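Local coordinates for GlcNAc Inducible Gene 2, GIG2 (Candida albicans, PDB 6AKZ), which binds an iron ion in a cupin-type fold and is probably an oxygenase of the DUF1479 family, its gene being induced by N-acetylglucosamine, at residues Y284-R288 and F327-L331; S277-M282 and H350-P354. All coordinates share one frame; numbering follows the deposited sequence.

Interaction 1: residues Y284-R288 and F327-L331; sequences YIMLR and FYPHL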
loop_
_atom_site.group_PDB
_atom_site.type_symbol
_atom_site.label_atom_id
_atom_site.label_comp_id
_atom_site.label_asym_id
_atom_site.label_seq_id
_atom_site.Cartn_x
_atom_site.Cartn_y
_atom_site.Cartn_z
ATOM N N TYR A 284 -8.910 5.861 -14.308
ATOM C CA TYR A 284 -9.409 4.803 -15.178
ATOM C C TYR A 284 -10.102 3.709 -14.385
ATOM O O TYR A 284 -11.244 3.308 -14.687
ATOM C CB TYR A 284 -8.233 4.192 -15.938
ATOM C CG TYR A 284 -8.632 3.113 -16.919
ATOM C CD1 TYR A 284 -9.060 3.407 -18.230
ATOM C CD2 TYR A 284 -8.569 1.772 -16.532
ATOM C CE1 TYR A 284 -9.404 2.367 -19.112
ATOM C CE2 TYR A 284 -8.909 0.755 -17.414
ATOM C CZ TYR A 284 -9.297 1.051 -18.692
ATOM O OH TYR A 284 -9.615 -0.019 -19.525
ATOM N N ILE A 285 -9.479 3.307 -13.296
ATOM C CA ILE A 285 -9.983 2.229 -12.445
ATOM C C ILE A 285 -11.310 2.657 -11.863
ATOM O O ILE A 285 -12.258 1.867 -11.946
ATOM C CB ILE A 285 -8.991 1.818 -11.355
ATOM C CG1 ILE A 285 -7.842 1.049 -12.047
ATOM C CG2 ILE A 285 -9.564 0.904 -10.290
ATOM C CD1 ILE A 285 -6.536 0.956 -11.303
ATOM N N MET A 286 -11.346 3.831 -11.237
ATOM C CA MET A 286 -12.578 4.263 -10.552
ATOM C C MET A 286 -13.749 4.421 -11.478
ATOM O O MET A 286 -14.860 4.201 -11.063
ATOM C CB MET A 286 -12.391 5.523 -9.724
ATOM C CG MET A 286 -11.394 5.319 -8.570
ATOM S SD MET A 286 -11.572 3.829 -7.522
ATOM C CE MET A 286 -13.227 4.044 -6.871
ATOM N N LEU A 287 -13.500 4.915 -12.675
ATOM C CA LEU A 287 -14.556 5.046 -13.666
ATOM C C LEU A 287 -14.863 3.819 -14.488
ATOM O O LEU A 287 -15.919 3.774 -15.148
ATOM C CB LEU A 287 -14.254 6.212 -14.614
ATOM C CG LEU A 287 -14.190 7.606 -13.997
ATOM C CD1 LEU A 287 -13.823 8.667 -14.993
ATOM C CD2 LEU A 287 -15.481 7.999 -13.356
ATOM N N ARG A 288 -13.997 2.828 -14.484
ATOM C CA ARG A 288 -14.232 1.624 -15.288
ATOM C C ARG A 288 -15.613 0.893 -15.103
ATOM O O ARG A 288 -16.163 0.438 -16.114
ATOM C CB ARG A 288 -13.082 0.658 -15.202
ATOM C CG ARG A 288 -13.114 -0.462 -16.231
ATOM C CD ARG A 288 -13.023 -0.013 -17.657
ATOM N NE ARG A 288 -12.856 -1.201 -18.541
ATOM C CZ ARG A 288 -12.954 -1.187 -19.862
ATOM N NH1 ARG A 288 -13.264 -0.075 -20.490
ATOM N NH2 ARG A 288 -12.706 -2.322 -20.543
ATOM N N PHE A 327 -10.442 -6.988 -17.182
ATOM C CA PHE A 327 -11.360 -5.958 -17.724
ATOM C C PHE A 327 -10.795 -4.545 -17.699
ATOM O O PHE A 327 -11.509 -3.582 -17.812
ATOM C CB PHE A 327 -12.671 -6.024 -16.997
ATOM C CG PHE A 327 -13.271 -7.421 -16.973
ATOM C CD1 PHE A 327 -13.857 -7.955 -18.120
ATOM C CD2 PHE A 327 -13.262 -8.188 -15.818
ATOM C CE1 PHE A 327 -14.387 -9.255 -18.097
ATOM C CE2 PHE A 327 -13.802 -9.475 -15.787
ATOM C CZ PHE A 327 -14.363 -9.998 -16.945
ATOM N N TYR A 328 -9.479 -4.423 -17.602
ATOM C CA TYR A 328 -8.822 -3.100 -17.533
ATOM C C TYR A 328 -7.737 -3.008 -18.641
ATOM O O TYR A 328 -6.532 -2.716 -18.397
ATOM C CB TYR A 328 -8.244 -2.887 -16.130
ATOM C CG TYR A 328 -9.300 -2.828 -15.062
ATOM C CD1 TYR A 328 -9.884 -3.992 -14.514
ATOM C CD2 TYR A 328 -9.734 -1.621 -14.598
ATOM C CE1 TYR A 328 -10.862 -3.908 -13.509
ATOM C CE2 TYR A 328 -10.762 -1.509 -13.685
ATOM C CZ TYR A 328 -11.293 -2.642 -13.075
ATOM O OH TYR A 328 -12.300 -2.442 -12.125
ATOM N N PRO A 329 -8.148 -3.253 -19.899
ATOM C CA PRO A 329 -7.084 -3.439 -20.935
ATOM C C PRO A 329 -6.220 -2.227 -21.291
ATOM O O PRO A 329 -5.081 -2.424 -21.718
ATOM C CB PRO A 329 -7.869 -3.870 -22.183
ATOM C CG PRO A 329 -9.203 -3.187 -21.984
ATOM C CD PRO A 329 -9.484 -3.292 -20.502
ATOM N N HIS A 330 -6.704 -1.012 -21.081
ATOM C CA HIS A 330 -5.955 0.165 -21.368
ATOM C C HIS A 330 -4.790 0.332 -20.400
ATOM O O HIS A 330 -3.913 1.101 -20.676
ATOM C CB HIS A 330 -6.809 1.431 -21.274
ATOM C CG HIS A 330 -7.948 1.475 -22.251
ATOM N ND1 HIS A 330 -9.142 0.823 -22.030
ATOM C CD2 HIS A 330 -8.092 2.134 -23.425
ATOM C CE1 HIS A 330 -9.966 1.052 -23.033
ATOM N NE2 HIS A 330 -9.357 1.835 -23.897
ATOM N N LEU A 331 -4.824 -0.350 -19.267
ATOM C CA LEU A 331 -3.705 -0.286 -18.332
ATOM C C LEU A 331 -2.479 -1.058 -18.795
ATOM O O LEU A 331 -1.371 -0.733 -18.394
ATOM C CB LEU A 331 -4.135 -0.765 -16.924
ATOM C CG LEU A 331 -5.260 0.001 -16.243
ATOM C CD1 LEU A 331 -5.503 -0.674 -14.900
ATOM C CD2 LEU A 331 -5.024 1.515 -16.099
#

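Interaction 2: residues S277-M282 and H350-P354; sequences SLKLSM and HCDLP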
loop_
_atom_site.group_PDB
_atom_site.type_symbol
_atom_site.label_atom_id
_atom_site.label_comp_id
_atom_site.label_asym_id
_atom_site.label_seq_id
_atom_site.Cartn_x
_atom_site.Cartn_y
_atom_site.Cartn_z
ATOM N N SER A 277 1.978 5.420 -13.138
ATOM C CA SER A 277 1.225 6.604 -13.449
ATOM C C SER A 277 0.003 6.604 -12.490
ATOM O O SER A 277 -1.020 5.993 -12.759
ATOM C CB SER A 277 0.760 6.564 -14.920
ATOM O OG SER A 277 -0.042 7.724 -15.266
ATOM N N LEU A 278 0.085 7.370 -11.416
ATOM C CA LEU A 278 -0.847 7.175 -10.315
ATOM C C LEU A 278 -2.239 7.743 -10.633
ATOM O O LEU A 278 -3.254 7.056 -10.479
ATOM C CB LEU A 278 -0.226 7.762 -9.017
ATOM C CG LEU A 278 -1.028 7.703 -7.758
ATOM C CD1 LEU A 278 -1.409 6.274 -7.423
ATOM C CD2 LEU A 278 -0.122 8.282 -6.625
ATOM N N LYS A 279 -2.281 9.014 -11.036
ATOM C CA LYS A 279 -3.503 9.686 -11.327
ATOM C C LYS A 279 -4.233 9.066 -12.487
ATOM O O LYS A 279 -5.451 8.839 -12.365
ATOM C CB LYS A 279 -3.293 11.175 -11.602
ATOM C CG LYS A 279 -4.540 12.024 -11.698
ATOM C CD LYS A 279 -4.171 13.413 -12.234
ATOM C CE LYS A 279 -3.539 14.284 -11.186
ATOM N NZ LYS A 279 -3.042 15.532 -11.807
ATOM N N LEU A 280 -3.582 8.830 -13.608
ATOM C CA LEU A 280 -4.289 8.221 -14.740
ATOM C C LEU A 280 -4.809 6.848 -14.403
ATOM O O LEU A 280 -5.927 6.454 -14.815
ATOM C CB LEU A 280 -3.396 8.174 -15.981
ATOM C CG LEU A 280 -3.038 9.478 -16.606
ATOM C CD1 LEU A 280 -2.182 9.295 -17.824
ATOM C CD2 LEU A 280 -4.244 10.305 -16.940
ATOM N N SER A 281 -3.997 6.068 -13.685
ATOM C CA SER A 281 -4.431 4.771 -13.226
ATOM C C SER A 281 -5.767 4.780 -12.440
ATOM O O SER A 281 -6.677 4.013 -12.729
ATOM C CB SER A 281 -3.360 4.045 -12.438
ATOM O OG SER A 281 -2.276 3.563 -13.247
ATOM N N MET A 282 -5.830 5.590 -11.415
ATOM C CA MET A 282 -7.004 5.620 -10.592
ATOM C C MET A 282 -8.226 6.295 -11.253
ATOM O O MET A 282 -9.339 5.949 -10.967
ATOM C CB MET A 282 -6.712 6.204 -9.204
ATOM C CG MET A 282 -5.790 5.346 -8.340
ATOM S SD MET A 282 -6.308 3.631 -8.202
ATOM C CE MET A 282 -7.940 3.736 -7.486
ATOM N N HIS A 350 2.855 3.654 -3.946
ATOM C CA HIS A 350 1.548 4.164 -3.439
ATOM C C HIS A 350 0.500 3.063 -3.346
ATOM O O HIS A 350 0.456 2.139 -4.145
ATOM C CB HIS A 350 1.027 5.316 -4.282
ATOM C CG HIS A 350 -0.055 6.118 -3.645
ATOM N ND1 HIS A 350 -1.386 5.794 -3.749
ATOM C CD2 HIS A 350 -0.014 7.323 -3.031
ATOM C CE1 HIS A 350 -2.120 6.724 -3.168
ATOM N NE2 HIS A 350 -1.304 7.665 -2.715
ATOM N N CYS A 351 -0.289 3.092 -2.277
ATOM C CA CYS A 351 -1.321 2.103 -2.066
ATOM C C CYS A 351 -2.293 1.943 -3.227
ATOM O O CYS A 351 -2.933 0.908 -3.359
ATOM C CB CYS A 351 -2.083 2.355 -0.731
ATOM S SG CYS A 351 -2.872 3.984 -0.682
ATOM N N ASP A 352 -2.396 2.938 -4.072
ATOM C CA ASP A 352 -3.266 2.888 -5.260
ATOM C C ASP A 352 -2.526 2.570 -6.549
ATOM O O ASP A 352 -3.091 2.800 -7.648
ATOM C CB ASP A 352 -4.050 4.185 -5.415
ATOM C CG ASP A 352 -5.296 4.283 -4.513
ATOM O OD1 ASP A 352 -5.663 3.271 -3.828
ATOM O OD2 ASP A 352 -5.814 5.449 -4.400
ATOM N N LEU A 353 -1.256 2.112 -6.481
ATOM C CA LEU A 353 -0.540 1.853 -7.714
ATOM C C LEU A 353 -0.728 0.387 -8.190
ATOM O O LEU A 353 -0.555 -0.603 -7.414
ATOM C CB LEU A 353 0.947 2.124 -7.529
ATOM C CG LEU A 353 1.627 2.471 -8.819
ATOM C CD1 LEU A 353 1.206 3.865 -9.266
ATOM C CD2 LEU A 353 3.146 2.421 -8.766
ATOM N N PRO A 354 -1.194 0.219 -9.419
ATOM C CA PRO A 354 -1.257 -1.158 -9.939
ATOM C C PRO A 354 0.139 -1.774 -9.973
ATOM O O PRO A 354 1.081 -1.137 -10.446
ATOM C CB PRO A 354 -1.807 -0.938 -11.345
ATOM C CG PRO A 354 -2.414 0.426 -11.373
ATOM C CD PRO A 354 -1.681 1.205 -10.393
#

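Interaction 1: residues Y284-R288 and F327-L331
Arg-288 passes alongside Tyr-328 and ends on the backbone of Phe-327. Its CB lies 3.5 Å from Tyr-328 CE2, and CG stays against the same ring carbon. A bend at chi2 (63°) then turns the chain, and the two side chains run past each other in opposite directions, guanidinium and ring planes 51° apart. CD passes 3.9 Å from Phe-327 O; NE donates to that oxygen over 2.8 Å, nearly in line with the C=O and close to the guanidinium plane. NH2 adds a weak bond to Phe-327 O and also forms a salt bridge with Asp-294, and NH1 makes a weak hydrogen bond to Phe-291 O, which leaves the flat group little freedom to rotate. One guanidinium face carries Tyr-284 OH, 3.5 Å above its centre. The contact joins the C-terminal part of helix 278-287 to the loop between strands 322-323 and 336-337 of this cupin-clan protein. Tyr-284, its CG anti to the backbone N (chi1 -178°), points its ring at that loop: its OH shares a 2.7 Å hydrogen bond with His-330 ND1, either of which could be the donor, while Tyr-284 CD2 packs 3.6 Å from Leu-331 CD2. Ile-285 CG1 is 4.1 Å from both Tyr-328 CD2 and Leu-331 CD1. Tyr-328 OH is held elsewhere, hydrogen-bonded to Pro-313 O.

Interaction 2: residues S277-M282 and H350-P354
The imidazole of His-350 has Leu-278 CD2 over one face, 3.8 Å from the ring centroid and 17° off the normal, a CH-pi contact. At the ring's edge, in plane, lies Asp-352 CA, and Phe-224 meets the ring edge-to-face. His-350 opens a type I beta turn, ending at Leu-353, in the connection between strands 346-350 and 355-357; the turn packs against the start of helix 278-287. Within it, Asp-352 N donates to His-350 ND1 over 3.0 Å, while His-350 NE2 is hydrogen-bonded to Ala-223 O, so both ring nitrogens are engaged and the ring's rotation is fixed. Leu-278, with CG opposite its backbone N (chi1 179°), carries its branched end over to the turn, setting CD1 between His-350 ND1 (3.7 Å) and Leu-353 CD1 (4.0 Å). Met-282 crosses Asp-352 at about a right angle, its CG 3.6 Å from Asp-352 CB. The carboxylate is tied down outside the contact, by salt bridges to Arg-229 and Arg-200 and a hydrogen bond from Tyr-210. Asp-352 O is buried without a polar partner, and Met-282 SD lies 3.4 Å from it. Ser-281 OG, 3.7 Å from Pro-354 CG, donates to Ser-277 O, which Ser-281 N reaches from the opposite face of the carbonyl plane.

In the fold
Both interactions draw on helix 278-287: interaction 2 uses its first turns and interaction 1 its last, and their centres lie about 11 Å apart. They meet where Ile-285 CD1 packs 4.2 Å from Pro-354 CG. Along the chain, interaction 1 is nested inside the loop that interaction 2 closes. Neither contact supplies an iron ligand; the iron is held by His-192, Asp-194 and His-355. Interaction 2 is the nearer, its segment 350-354 running straight into His-355, with the Pro-354 side chain about 9 Å from the ion, whereas the side chain of Ile-285 is about 12 Å away. The carbonyl Leu-353 O is hydrogen-bonded to His-355 ND1, a second-shell link from interaction 2 to an iron ligand.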